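Local coordinates for protein prgH (Salmonella enterica subsp. enterica serovar Typhimurium, PDB 4G2S) that is a basal-body component of the SPI-1 type III secretion system whose forkhead-associated (FHA) domain probably helps assembly through contacts between subunits, at residues R27-V32 / N62-V67; L12-N17 / F52-D57; V89-P94 / I102-E107; I74-L79 / I95-L100. One frame throughout, in Å; residues are numbered along the deposited sequence.

Contact 1 (R27-V32 / N62-V67); sequences RTLFVV and NFEIQV
N62 OD1 accepts the backbone N of V32 at 3.0 Å in a nearly straight bond (172° at the hydrogen), although the donor stands well above the carbonyl plane. N62 ND2 turns to the backbone oxygens of S15 and N17 in a neighbouring subunit. F30 and F63 form a hydrogen-bonded antiparallel pair, F30 N to F63 O at 2.9 Å and F63 N to F30 O at 3.0 Å. Their rings are near parallel (12°) but barely overlap; F30 CB sits over the F63 face, 3.7 Å from its centroid, a CH-pi contact. On the other face of the sheet, R27 NH1 bridges to E64 OE1 at 3.1 Å, the planar groups 88° apart. R10 of that subunit bridges to the same oxygen, and R27 NH1 also donates to its G18 O. The chemistry is two-sided: F63 packs on L100 and I102 of strand 100-106 and F30 on I54 of strand 51-55, whereas R27, N62 and E64 share polar ends with another chain, consistent with a subunit interface.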
loop_
_atom_site.group_PDB
_atom_site.type_symbol
_atom_site.label_atom_id
_atom_site.label_comp_id
_atom_site.label_asym_id
_atom_site.label_seq_id
_atom_site.Cartn_x
_atom_site.Cartn_y
_atom_site.Cartn_z
ATOM N N ARG A 27 -6.512 -6.918 26.456
ATOM C CA ARG A 27 -7.287 -7.452 25.333
ATOM C C ARG A 27 -6.533 -7.273 24.033
ATOM O O ARG A 27 -6.162 -6.163 23.721
ATOM C CB ARG A 27 -8.626 -6.720 25.205
ATOM C CG ARG A 27 -9.272 -6.786 23.798
ATOM C CD ARG A 27 -10.021 -5.509 23.320
ATOM N NE ARG A 27 -9.334 -4.688 22.286
ATOM C CZ ARG A 27 -9.876 -4.196 21.147
ATOM N NH1 ARG A 27 -11.165 -4.423 20.774
ATOM N NH2 ARG A 27 -9.120 -3.444 20.344
ATOM N N THR A 28 -6.330 -8.368 23.296
ATOM C CA THR A 28 -5.810 -8.312 21.935
ATOM C C THR A 28 -6.870 -8.855 20.980
ATOM O O THR A 28 -7.369 -9.938 21.188
ATOM C CB THR A 28 -4.502 -9.128 21.816
ATOM O OG1 THR A 28 -3.593 -8.661 22.832
ATOM C CG2 THR A 28 -3.850 -8.891 20.495
ATOM N N LEU A 29 -7.175 -8.056 19.964
ATOM C CA LEU A 29 -8.062 -8.415 18.822
ATOM C C LEU A 29 -7.347 -9.041 17.629
ATOM O O LEU A 29 -6.312 -8.533 17.137
ATOM C CB LEU A 29 -8.789 -7.206 18.336
ATOM C CG LEU A 29 -9.865 -7.363 17.191
ATOM C CD1 LEU A 29 -10.978 -8.228 17.698
ATOM C CD2 LEU A 29 -10.402 -5.938 16.774
ATOM N N PHE A 30 -7.941 -10.119 17.165
ATOM C CA PHE A 30 -7.586 -10.825 15.971
ATOM C C PHE A 30 -8.764 -10.743 15.005
ATOM O O PHE A 30 -9.834 -11.293 15.233
ATOM C CB PHE A 30 -7.196 -12.277 16.285
ATOM C CG PHE A 30 -5.932 -12.370 17.063
ATOM C CD1 PHE A 30 -5.964 -12.206 18.439
ATOM C CD2 PHE A 30 -4.729 -12.482 16.436
ATOM C CE1 PHE A 30 -4.786 -12.245 19.185
ATOM C CE2 PHE A 30 -3.516 -12.537 17.181
ATOM C CZ PHE A 30 -3.570 -12.418 18.548
ATOM N N VAL A 31 -8.537 -10.082 13.871
ATOM C CA VAL A 31 -9.518 -10.004 12.805
ATOM C C VAL A 31 -9.058 -11.036 11.797
ATOM O O VAL A 31 -7.882 -10.997 11.380
ATOM C CB VAL A 31 -9.547 -8.630 12.107
ATOM C CG1 VAL A 31 -10.532 -8.665 10.901
ATOM C CG2 VAL A 31 -9.889 -7.523 13.089
ATOM N N VAL A 32 -9.969 -11.967 11.457
ATOM C CA VAL A 32 -9.682 -13.145 10.697
ATOM C C VAL A 32 -10.693 -13.238 9.524
ATOM O O VAL A 32 -11.928 -13.350 9.692
ATOM C CB VAL A 32 -9.799 -14.428 11.516
ATOM C CG1 VAL A 32 -9.259 -15.615 10.763
ATOM C CG2 VAL A 32 -9.135 -14.365 12.870
ATOM N N ASN A 62 -13.670 -13.465 14.144
ATOM C CA ASN A 62 -12.802 -12.521 14.917
ATOM C C ASN A 62 -12.829 -12.956 16.372
ATOM O O ASN A 62 -13.875 -13.522 16.847
ATOM C CB ASN A 62 -13.322 -11.115 14.777
ATOM C CG ASN A 62 -13.211 -10.561 13.307
ATOM O OD1 ASN A 62 -12.721 -11.268 12.374
ATOM N ND2 ASN A 62 -13.593 -9.310 13.125
ATOM N N PHE A 63 -11.747 -12.716 17.055
ATOM C CA PHE A 63 -11.734 -13.064 18.450
ATOM C C PHE A 63 -10.823 -12.146 19.261
ATOM O O PHE A 63 -9.945 -11.519 18.680
ATOM C CB PHE A 63 -11.360 -14.537 18.631
ATOM C CG PHE A 63 -9.980 -14.895 18.176
ATOM C CD1 PHE A 63 -8.915 -14.889 19.016
ATOM C CD2 PHE A 63 -9.780 -15.312 16.859
ATOM C CE1 PHE A 63 -7.640 -15.295 18.615
ATOM C CE2 PHE A 63 -8.529 -15.710 16.435
ATOM C CZ PHE A 63 -7.425 -15.660 17.286
ATOM N N GLU A 64 -11.042 -12.084 20.585
ATOM C CA GLU A 64 -10.143 -11.391 21.496
ATOM C C GLU A 64 -9.564 -12.366 22.453
ATOM O O GLU A 64 -10.256 -13.226 22.997
ATOM C CB GLU A 64 -10.823 -10.254 22.275
ATOM C CG GLU A 64 -11.699 -9.328 21.437
ATOM C CD GLU A 64 -12.127 -8.084 22.209
ATOM O OE1 GLU A 64 -12.521 -7.080 21.603
ATOM O OE2 GLU A 64 -11.950 -8.060 23.458
ATOM N N ILE A 65 -8.289 -12.186 22.712
ATOM C CA ILE A 65 -7.613 -12.831 23.830
ATOM C C ILE A 65 -7.398 -11.852 24.972
ATOM O O ILE A 65 -6.900 -10.705 24.795
ATOM C CB ILE A 65 -6.308 -13.520 23.382
ATOM C CG1 ILE A 65 -6.678 -14.572 22.335
ATOM C CG2 ILE A 65 -5.591 -14.124 24.596
ATOM C CD1 ILE A 65 -5.623 -15.600 22.080
ATOM N N GLN A 66 -7.844 -12.291 26.159
ATOM C CA GLN A 66 -7.720 -11.480 27.372
ATOM C C GLN A 66 -6.790 -12.142 28.381
ATOM O O GLN A 66 -7.053 -13.258 28.791
ATOM C CB GLN A 66 -9.075 -11.305 28.050
ATOM C CG GLN A 66 -9.035 -10.292 29.156
ATOM C CD GLN A 66 -10.402 -9.982 29.755
ATOM O OE1 GLN A 66 -11.442 -10.334 29.209
ATOM N NE2 GLN A 66 -10.392 -9.277 30.874
ATOM N N VAL A 67 -5.765 -11.419 28.806
ATOM C CA VAL A 67 -4.709 -11.923 29.702
ATOM C C VAL A 67 -4.864 -11.022 30.912
ATOM O O VAL A 67 -4.571 -9.801 30.792
ATOM C CB VAL A 67 -3.310 -11.729 29.097
ATOM C CG1 VAL A 67 -2.201 -12.085 30.079
ATOM C CG2 VAL A 67 -3.139 -12.485 27.771
#

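Contact 2 (L12-N17 / F52-D57); sequences LNSSLN and FFIPLD
L16 and P55 cross at about a right angle, with L16 CD1 lying 3.6 Å from P55 CD on the proline ring. The backbones run in opposite senses, S14, S15 and L16 having L56, P55 and I54 as their respective nearest CA neighbours, but at 6.2 to 7.4 Å they are too far apart for sheet pairing and the contact rests on side chains. S15 OG touches the same ring at CG, 3.5 Å away. S14 points its CB toward 52-57 and meets CD1 of L56, just past the strand's end, at 3.8 Å. Its hydroxyl is set between the backbone N and the carbonyl carbon (chi1 88°), and from there OG donates to N13 O at 2.6 Å and accepts L16 N at 3.1 Å. The latter bond makes an ST turn, coinciding with a type I beta turn closed by N17 N to S14 O at 3.1 Å. A37 and A40 of a neighbouring subunit pack on S15 and P55. Within the chain, the loop links strands 7-11 and 20-22 of the four-stranded sheet and meets strand 51-55, outermost in the five-stranded sheet, whose F53 packs on A37 and L38 of helix 35-41.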
loop_
_atom_site.group_PDB
_atom_site.type_symbol
_atom_site.label_atom_id
_atom_site.label_comp_id
_atom_site.label_asym_id
_atom_site.label_seq_id
_atom_site.Cartn_x
_atom_site.Cartn_y
_atom_site.Cartn_z
ATOM N N LEU A 12 -1.405 -22.258 13.922
ATOM C CA LEU A 12 -1.046 -23.649 13.635
ATOM C C LEU A 12 -1.622 -24.110 12.303
ATOM O O LEU A 12 -1.410 -25.239 11.914
ATOM C CB LEU A 12 -1.540 -24.597 14.741
ATOM C CG LEU A 12 -1.094 -24.345 16.187
ATOM C CD1 LEU A 12 -1.620 -25.479 17.058
ATOM C CD2 LEU A 12 0.417 -24.248 16.245
ATOM N N ASN A 13 -2.376 -23.236 11.658
ATOM C CA ASN A 13 -2.821 -23.360 10.281
ATOM C C ASN A 13 -2.957 -21.975 9.644
ATOM O O ASN A 13 -2.437 -20.995 10.210
ATOM C CB ASN A 13 -4.105 -24.174 10.176
ATOM C CG ASN A 13 -5.319 -23.424 10.649
ATOM O OD1 ASN A 13 -5.201 -22.414 11.325
ATOM N ND2 ASN A 13 -6.499 -24.002 10.421
ATOM N N SER A 14 -3.666 -21.901 8.518
ATOM C CA SER A 14 -3.711 -20.680 7.664
ATOM C C SER A 14 -2.417 -20.509 6.845
ATOM O O SER A 14 -1.432 -21.240 7.011
ATOM C CB SER A 14 -4.070 -19.399 8.422
ATOM O OG SER A 14 -2.899 -18.736 8.979
ATOM N N SER A 15 -2.460 -19.561 5.919
ATOM C CA SER A 15 -1.294 -19.201 5.104
ATOM C C SER A 15 -0.157 -18.578 5.929
ATOM O O SER A 15 1.003 -18.516 5.486
ATOM C CB SER A 15 -1.736 -18.252 3.994
ATOM O OG SER A 15 -2.133 -17.037 4.608
ATOM N N LEU A 16 -0.494 -18.143 7.146
ATOM C CA LEU A 16 0.468 -17.615 8.093
ATOM C C LEU A 16 0.858 -18.635 9.182
ATOM O O LEU A 16 1.363 -18.268 10.235
ATOM C CB LEU A 16 -0.095 -16.362 8.747
ATOM C CG LEU A 16 -0.400 -15.196 7.795
ATOM C CD1 LEU A 16 -0.632 -13.967 8.639
ATOM C CD2 LEU A 16 0.681 -14.974 6.740
ATOM N N ASN A 17 0.597 -19.899 8.933
ATOM C CA ASN A 17 1.069 -21.010 9.835
ATOM C C ASN A 17 2.502 -20.783 10.291
ATOM O O ASN A 17 3.427 -20.541 9.483
ATOM C CB ASN A 17 0.950 -22.350 9.085
ATOM C CG ASN A 17 1.188 -23.571 9.985
ATOM O OD1 ASN A 17 1.359 -23.445 11.197
ATOM N ND2 ASN A 17 1.170 -24.756 9.392
ATOM N N PHE A 52 -4.492 -7.579 15.339
ATOM C CA PHE A 52 -3.798 -8.287 14.234
ATOM C C PHE A 52 -4.773 -8.794 13.169
ATOM O O PHE A 52 -5.890 -9.178 13.503
ATOM C CB PHE A 52 -2.950 -9.438 14.782
ATOM C CG PHE A 52 -1.854 -8.944 15.775
ATOM C CD1 PHE A 52 -0.761 -8.310 15.281
ATOM C CD2 PHE A 52 -1.972 -9.096 17.154
ATOM C CE1 PHE A 52 0.234 -7.799 16.105
ATOM C CE2 PHE A 52 -0.961 -8.665 18.014
ATOM C CZ PHE A 52 0.136 -7.972 17.488
ATOM N N PHE A 53 -4.373 -8.782 11.905
ATOM C CA PHE A 53 -5.201 -9.324 10.858
ATOM C C PHE A 53 -4.604 -10.622 10.428
ATOM O O PHE A 53 -3.426 -10.669 10.136
ATOM C CB PHE A 53 -5.264 -8.437 9.601
ATOM C CG PHE A 53 -5.954 -9.101 8.468
ATOM C CD1 PHE A 53 -7.329 -9.120 8.416
ATOM C CD2 PHE A 53 -5.220 -9.764 7.465
ATOM C CE1 PHE A 53 -7.968 -9.749 7.366
ATOM C CE2 PHE A 53 -5.854 -10.401 6.423
ATOM C CZ PHE A 53 -7.239 -10.390 6.375
ATOM N N ILE A 54 -5.406 -11.675 10.357
ATOM C CA ILE A 54 -5.007 -12.969 9.853
ATOM C C ILE A 54 -5.886 -13.288 8.641
ATOM O O ILE A 54 -7.097 -13.271 8.761
ATOM C CB ILE A 54 -5.302 -14.077 10.922
ATOM C CG1 ILE A 54 -4.535 -13.729 12.186
ATOM C CG2 ILE A 54 -4.920 -15.461 10.427
ATOM C CD1 ILE A 54 -4.858 -14.610 13.370
ATOM N N PRO A 55 -5.284 -13.605 7.485
ATOM C CA PRO A 55 -6.063 -13.996 6.303
ATOM C C PRO A 55 -6.553 -15.447 6.378
ATOM O O PRO A 55 -5.823 -16.345 6.835
ATOM C CB PRO A 55 -5.074 -13.812 5.165
ATOM C CG PRO A 55 -3.766 -14.137 5.756
ATOM C CD PRO A 55 -3.849 -13.571 7.189
ATOM N N LEU A 56 -7.819 -15.642 6.074
ATOM C CA LEU A 56 -8.397 -16.980 6.018
ATOM C C LEU A 56 -9.549 -16.920 5.005
ATOM O O LEU A 56 -10.440 -16.085 5.108
ATOM C CB LEU A 56 -8.876 -17.437 7.395
ATOM C CG LEU A 56 -9.078 -18.942 7.571
ATOM C CD1 LEU A 56 -7.752 -19.707 7.602
ATOM C CD2 LEU A 56 -9.859 -19.203 8.851
ATOM N N ASP A 57 -9.504 -17.783 4.005
ATOM C CA ASP A 57 -10.453 -17.643 2.871
ATOM C C ASP A 57 -11.868 -18.043 3.301
ATOM O O ASP A 57 -12.828 -17.484 2.816
ATOM C CB ASP A 57 -9.976 -18.425 1.648
ATOM C CG ASP A 57 -9.571 -19.853 1.979
ATOM O OD1 ASP A 57 -9.616 -20.216 3.186
ATOM O OD2 ASP A 57 -9.201 -20.597 1.034
#

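Contact 3 (V89-P94 / I102-E107); sequences VQLNTP and ILIRPE
N92 N donates to I104 O at 2.8 Å with 167° at the hydrogen, and this is the direct backbone hydrogen bond that ties 89-94 to 102-107. One water adds a second polar link: it accepts I104 N at 3.0 Å and donates to Q90 O at 2.8 Å, so that it joins the strand to the loop. Weaker support comes from P94 CA, whose hydrogen faces I102 O. The apolar contacts divide by residue. V89 CG2 meets I104 CD1 at 3.7 Å, the two side chains crossing almost perpendicularly. L91 splits its branches, CD2 lying against I104 CG2 while CD1 reaches P106 CG at 3.9 Å, tip to tip. L103, whose CG is anti to the backbone N (chi1 -179°), brings CD1 to 3.7 Å from N92 C, against the peptide between N92 and T93. Among the polar side chains, N92 OD1 rests 3.3 Å from R105 CB, whereas its ND2 is hydrogen-bonded to E109. The R105 guanidinium leads away from the loop, sending NH1 to E107 O at 2.8 Å, with the acceptor in its plane, and NH2 to a salt bridge with E20. The loop carries the chain from strand 83-88 of one sheet to strand 95-97 of the other, an intersheet connection in a beta sandwich of the FHA type.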
loop_
_atom_site.group_PDB
_atom_site.type_symbol
_atom_site.label_atom_id
_atom_site.label_comp_id
_atom_site.label_asym_id
_atom_site.label_seq_id
_atom_site.Cartn_x
_atom_site.Cartn_y
_atom_site.Cartn_z
ATOM N N VAL A 89 -9.101 -20.842 28.152
ATOM C CA VAL A 89 -8.268 -21.649 27.298
ATOM C C VAL A 89 -6.991 -22.018 28.013
ATOM O O VAL A 89 -6.456 -21.246 28.790
ATOM C CB VAL A 89 -7.856 -20.964 25.951
ATOM C CG1 VAL A 89 -9.028 -20.977 24.973
ATOM C CG2 VAL A 89 -7.356 -19.551 26.190
ATOM N N GLN A 90 -6.496 -23.195 27.664
ATOM C CA GLN A 90 -5.305 -23.746 28.275
ATOM C C GLN A 90 -4.103 -23.494 27.390
ATOM O O GLN A 90 -4.220 -23.435 26.135
ATOM C CB GLN A 90 -5.508 -25.239 28.510
ATOM C CG GLN A 90 -6.743 -25.573 29.338
ATOM C CD GLN A 90 -7.071 -24.504 30.383
ATOM O OE1 GLN A 90 -6.232 -24.170 31.227
ATOM N NE2 GLN A 90 -8.289 -23.933 30.304
ATOM N N LEU A 91 -2.959 -23.307 28.040
ATOM C CA LEU A 91 -1.718 -23.130 27.330
ATOM C C LEU A 91 -1.278 -24.404 26.615
ATOM O O LEU A 91 -1.547 -25.510 27.062
ATOM C CB LEU A 91 -0.613 -22.696 28.256
ATOM C CG LEU A 91 -0.781 -21.361 28.950
ATOM C CD1 LEU A 91 0.385 -21.194 29.908
ATOM C CD2 LEU A 91 -0.754 -20.208 27.995
ATOM N N ASN A 92 -0.584 -24.233 25.496
ATOM C CA ASN A 92 0.084 -25.315 24.809
ATOM C C ASN A 92 -0.820 -26.358 24.224
ATOM O O ASN A 92 -0.441 -27.515 24.081
ATOM C CB ASN A 92 1.157 -25.961 25.679
ATOM C CG ASN A 92 2.207 -24.978 26.103
ATOM O OD1 ASN A 92 2.519 -24.044 25.375
ATOM N ND2 ASN A 92 2.755 -25.166 27.281
ATOM N N THR A 93 -2.003 -25.949 23.836
ATOM C CA THR A 93 -2.916 -26.861 23.201
ATOM C C THR A 93 -3.660 -26.149 22.075
ATOM O O THR A 93 -4.031 -24.971 22.199
ATOM C CB THR A 93 -3.834 -27.570 24.269
ATOM O OG1 THR A 93 -5.167 -27.796 23.776
ATOM C CG2 THR A 93 -3.931 -26.772 25.541
ATOM N N PRO A 94 -3.846 -26.851 20.964
ATOM C CA PRO A 94 -4.615 -26.342 19.866
ATOM C C PRO A 94 -6.007 -25.867 20.288
ATOM O O PRO A 94 -6.773 -26.606 20.908
ATOM C CB PRO A 94 -4.746 -27.535 18.925
ATOM C CG PRO A 94 -3.693 -28.517 19.321
ATOM C CD PRO A 94 -3.300 -28.204 20.719
ATOM N N ILE A 102 -5.066 -22.114 16.592
ATOM C CA ILE A 102 -4.033 -21.352 17.255
ATOM C C ILE A 102 -3.571 -22.098 18.453
ATOM O O ILE A 102 -4.181 -23.026 18.900
ATOM C CB ILE A 102 -4.533 -19.959 17.733
ATOM C CG1 ILE A 102 -5.605 -20.108 18.812
ATOM C CG2 ILE A 102 -5.168 -19.162 16.583
ATOM C CD1 ILE A 102 -5.991 -18.759 19.428
ATOM N N LEU A 103 -2.506 -21.601 19.047
ATOM C CA LEU A 103 -1.959 -22.198 20.214
ATOM C C LEU A 103 -1.415 -21.017 21.012
ATOM O O LEU A 103 -0.908 -20.106 20.394
ATOM C CB LEU A 103 -0.848 -23.187 19.784
ATOM C CG LEU A 103 -0.263 -23.855 21.018
ATOM C CD1 LEU A 103 -0.013 -25.329 20.731
ATOM C CD2 LEU A 103 0.987 -23.156 21.527
ATOM N N ILE A 104 -1.644 -20.956 22.350
ATOM C CA ILE A 104 -1.129 -19.869 23.186
ATOM C C ILE A 104 -0.047 -20.506 24.087
ATOM O O ILE A 104 -0.323 -21.510 24.791
ATOM C CB ILE A 104 -2.234 -19.191 24.046
ATOM C CG1 ILE A 104 -3.386 -18.664 23.171
ATOM C CG2 ILE A 104 -1.638 -18.079 24.883
ATOM C CD1 ILE A 104 -4.660 -18.296 23.939
ATOM N N ARG A 105 1.166 -19.959 24.045
ATOM C CA ARG A 105 2.295 -20.483 24.828
ATOM C C ARG A 105 3.003 -19.372 25.620
ATOM O O ARG A 105 3.010 -18.226 25.200
ATOM C CB ARG A 105 3.319 -21.163 23.904
ATOM C CG ARG A 105 4.028 -20.205 23.016
ATOM C CD ARG A 105 4.936 -20.928 22.021
ATOM N NE ARG A 105 5.805 -19.999 21.321
ATOM C CZ ARG A 105 6.842 -19.381 21.849
ATOM N NH1 ARG A 105 7.193 -19.591 23.108
ATOM N NH2 ARG A 105 7.599 -18.621 21.085
ATOM N N PRO A 106 3.654 -19.726 26.760
ATOM C CA PRO A 106 4.611 -18.831 27.353
ATOM C C PRO A 106 5.783 -18.564 26.426
ATOM O O PRO A 106 6.218 -19.474 25.680
ATOM C CB PRO A 106 5.115 -19.605 28.545
ATOM C CG PRO A 106 4.044 -20.570 28.857
ATOM C CD PRO A 106 3.532 -20.968 27.532
ATOM N N GLU A 107 6.305 -17.360 26.486
ATOM C CA GLU A 107 7.353 -16.978 25.569
ATOM C C GLU A 107 8.549 -17.944 25.697
ATOM O O GLU A 107 9.157 -18.350 24.704
ATOM C CB GLU A 107 7.764 -15.548 25.838
ATOM C CG GLU A 107 8.836 -15.015 24.894
ATOM C CD GLU A 107 9.195 -13.578 25.229
ATOM O OE1 GLU A 107 8.848 -13.130 26.347
ATOM O OE2 GLU A 107 9.802 -12.888 24.379
HETATM O O HOH W 1 -3.157 -23.215 23.604
#

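Contact 4 (I74-L79 / I95-L100); sequences IILHEL and IQVGEL
V97, which faces L76 and E78 across the contact, is fixed by its backbone: V97 N donates to L100 O at 2.8 Å, and L100 N returns to V97 O at 2.9 Å. The two bonds close a tight type II' turn at the end of strand 95-97, with G98 at its second position (phi 47°). The branches of V97 divide the contact. CG2 meets L76 CD1 tip to tip at 3.9 Å, and the same L76 CD1 touches I95 CG2 at 4.0 Å, so one methyl spans the two inward side chains of strand 95-97. CG1 has E78 OE2 3.9 Å away; E78 slides past V97 in the opposite direction, with CG anti to its carbonyl carbon (chi1 -73°) and an extended chain beyond. R87 NH2 makes a salt bridge to E78 OE2 and a hydrogen bond to Q96 O, consistent with the closeness of these two oxygens, and the arginine probably offsets the charge that E78 brings to this strand. The axes of strands 74-79 and 95-97 stay 9.7 Å apart and are inclined by 21°, a spacing that belongs to facing sheets rather than to neighbours within one. L76, I95 and V97, with F63 and I102 also packing on L76, form part of the sheet-to-sheet interior of a beta sandwich, and E78 with R87 lies at its margin, in keeping with an FHA domain.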
loop_
_atom_site.group_PDB
_atom_site.type_symbol
_atom_site.label_atom_id
_atom_site.label_comp_id
_atom_site.label_asym_id
_atom_site.label_seq_id
_atom_site.Cartn_x
_atom_site.Cartn_y
_atom_site.Cartn_z
ATOM N N ILE A 74 -6.553 -17.125 31.297
ATOM C CA ILE A 74 -6.652 -16.737 29.866
ATOM C C ILE A 74 -8.014 -17.024 29.263
ATOM O O ILE A 74 -8.464 -18.195 29.201
ATOM C CB ILE A 74 -5.568 -17.384 28.923
ATOM C CG1 ILE A 74 -4.150 -17.029 29.380
ATOM C CG2 ILE A 74 -5.721 -16.856 27.503
ATOM C CD1 ILE A 74 -3.093 -17.952 28.821
ATOM N N ILE A 75 -8.619 -15.957 28.743
ATOM C CA ILE A 75 -9.974 -15.979 28.241
ATOM C C ILE A 75 -9.996 -15.624 26.752
ATOM O O ILE A 75 -9.431 -14.636 26.364
ATOM C CB ILE A 75 -10.869 -14.992 29.019
ATOM C CG1 ILE A 75 -10.897 -15.400 30.478
ATOM C CG2 ILE A 75 -12.317 -15.038 28.476
ATOM C CD1 ILE A 75 -11.590 -16.707 30.757
ATOM N N LEU A 76 -10.635 -16.465 25.957
ATOM C CA LEU A 76 -10.833 -16.137 24.580
ATOM C C LEU A 76 -12.292 -15.719 24.382
ATOM O O LEU A 76 -13.214 -16.409 24.865
ATOM C CB LEU A 76 -10.422 -17.302 23.736
ATOM C CG LEU A 76 -10.377 -17.064 22.194
ATOM C CD1 LEU A 76 -9.274 -17.888 21.650
ATOM C CD2 LEU A 76 -11.725 -17.460 21.665
ATOM N N HIS A 77 -12.485 -14.534 23.796
ATOM C CA HIS A 77 -13.824 -14.081 23.431
ATOM C C HIS A 77 -13.995 -14.250 21.967
ATOM O O HIS A 77 -13.319 -13.556 21.186
ATOM C CB HIS A 77 -13.995 -12.641 23.788
ATOM C CG HIS A 77 -13.692 -12.344 25.182
ATOM N ND1 HIS A 77 -14.575 -12.543 26.153
ATOM C CD2 HIS A 77 -12.573 -11.784 25.781
ATOM C CE1 HIS A 77 -14.049 -12.142 27.329
ATOM N NE2 HIS A 77 -12.834 -11.687 27.107
ATOM N N GLU A 78 -14.861 -15.175 21.553
ATOM C CA GLU A 78 -15.257 -15.305 20.151
ATOM C C GLU A 78 -16.335 -14.336 19.799
ATOM O O GLU A 78 -17.403 -14.395 20.406
ATOM C CB GLU A 78 -15.877 -16.673 19.874
ATOM C CG GLU A 78 -14.942 -17.802 19.860
ATOM C CD GLU A 78 -15.476 -19.020 19.091
ATOM O OE1 GLU A 78 -16.570 -19.049 18.460
ATOM O OE2 GLU A 78 -14.700 -19.941 19.090
ATOM N N LEU A 79 -16.127 -13.517 18.754
ATOM C CA LEU A 79 -17.080 -12.440 18.385
ATOM C C LEU A 79 -18.136 -12.903 17.398
ATOM O O LEU A 79 -17.800 -13.316 16.296
ATOM C CB LEU A 79 -16.357 -11.238 17.827
ATOM C CG LEU A 79 -15.272 -10.706 18.796
ATOM C CD1 LEU A 79 -14.596 -9.453 18.226
ATOM C CD2 LEU A 79 -15.671 -10.456 20.215
ATOM N N ILE A 95 -6.313 -24.658 19.909
ATOM C CA ILE A 95 -7.579 -23.986 20.194
ATOM C C ILE A 95 -8.168 -23.696 18.816
ATOM O O ILE A 95 -7.523 -23.011 17.979
ATOM C CB ILE A 95 -7.274 -22.669 20.935
ATOM C CG1 ILE A 95 -6.687 -22.930 22.317
ATOM C CG2 ILE A 95 -8.494 -21.785 21.019
ATOM C CD1 ILE A 95 -6.110 -21.665 22.980
ATOM N N GLN A 96 -9.352 -24.215 18.562
ATOM C CA GLN A 96 -10.079 -23.951 17.344
ATOM C C GLN A 96 -10.978 -22.691 17.496
ATOM O O GLN A 96 -11.841 -22.646 18.358
ATOM C CB GLN A 96 -10.937 -25.149 16.986
ATOM C CG GLN A 96 -11.554 -25.040 15.629
ATOM C CD GLN A 96 -11.917 -26.380 15.030
ATOM O OE1 GLN A 96 -11.810 -27.455 15.672
ATOM N NE2 GLN A 96 -12.387 -26.330 13.800
ATOM N N VAL A 97 -10.745 -21.679 16.672
ATOM C CA VAL A 97 -11.664 -20.527 16.549
ATOM C C VAL A 97 -12.169 -20.398 15.158
ATOM O O VAL A 97 -11.397 -20.062 14.247
ATOM C CB VAL A 97 -10.921 -19.191 16.899
ATOM C CG1 VAL A 97 -11.901 -18.087 17.161
ATOM C CG2 VAL A 97 -10.037 -19.345 18.088
ATOM N N GLY A 98 -13.460 -20.594 14.936
ATOM C CA GLY A 98 -13.947 -20.840 13.586
ATOM C C GLY A 98 -13.046 -21.902 12.913
ATOM O O GLY A 98 -12.782 -22.956 13.520
ATOM N N GLU A 99 -12.578 -21.640 11.691
ATOM C CA GLU A 99 -11.672 -22.599 11.002
ATOM C C GLU A 99 -10.191 -22.313 11.282
ATOM O O GLU A 99 -9.310 -22.986 10.733
ATOM C CB GLU A 99 -11.906 -22.595 9.476
ATOM C CG GLU A 99 -12.118 -23.964 8.869
ATOM C CD GLU A 99 -13.509 -24.524 9.125
ATOM O OE1 GLU A 99 -14.113 -24.181 10.175
ATOM O OE2 GLU A 99 -13.991 -25.333 8.288
ATOM N N LEU A 100 -9.892 -21.312 12.101
ATOM C CA LEU A 100 -8.532 -21.079 12.497
ATOM C C LEU A 100 -8.101 -21.962 13.655
ATOM O O LEU A 100 -8.881 -22.198 14.612
ATOM C CB LEU A 100 -8.362 -19.613 12.894
ATOM C CG LEU A 100 -6.964 -19.125 13.059
ATOM C CD1 LEU A 100 -6.208 -19.142 11.723
ATOM C CD2 LEU A 100 -7.018 -17.765 13.707
#

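From the N terminus, segment 12-17 opens contact 2 and 27-32 opens contact 1; 52-57 then closes the former before 62-67 closes the latter, so these two loops cross. The second half repeats the pattern: 74-79 opens contact 4, 89-94 opens contact 3, 95-100 closes contact 4 and 102-107 closes contact 3. The two crossed pairs follow in series. Contact 1 joins neighbouring strands of the five-stranded sheet, while contact 4 spans the gap to the four-stranded one. Contacts 2 and 3 connect loops to strands at the sandwich margins. I65 on I104 links contacts 1 and 3, and N13 bonding E99 links contacts 2 and 4.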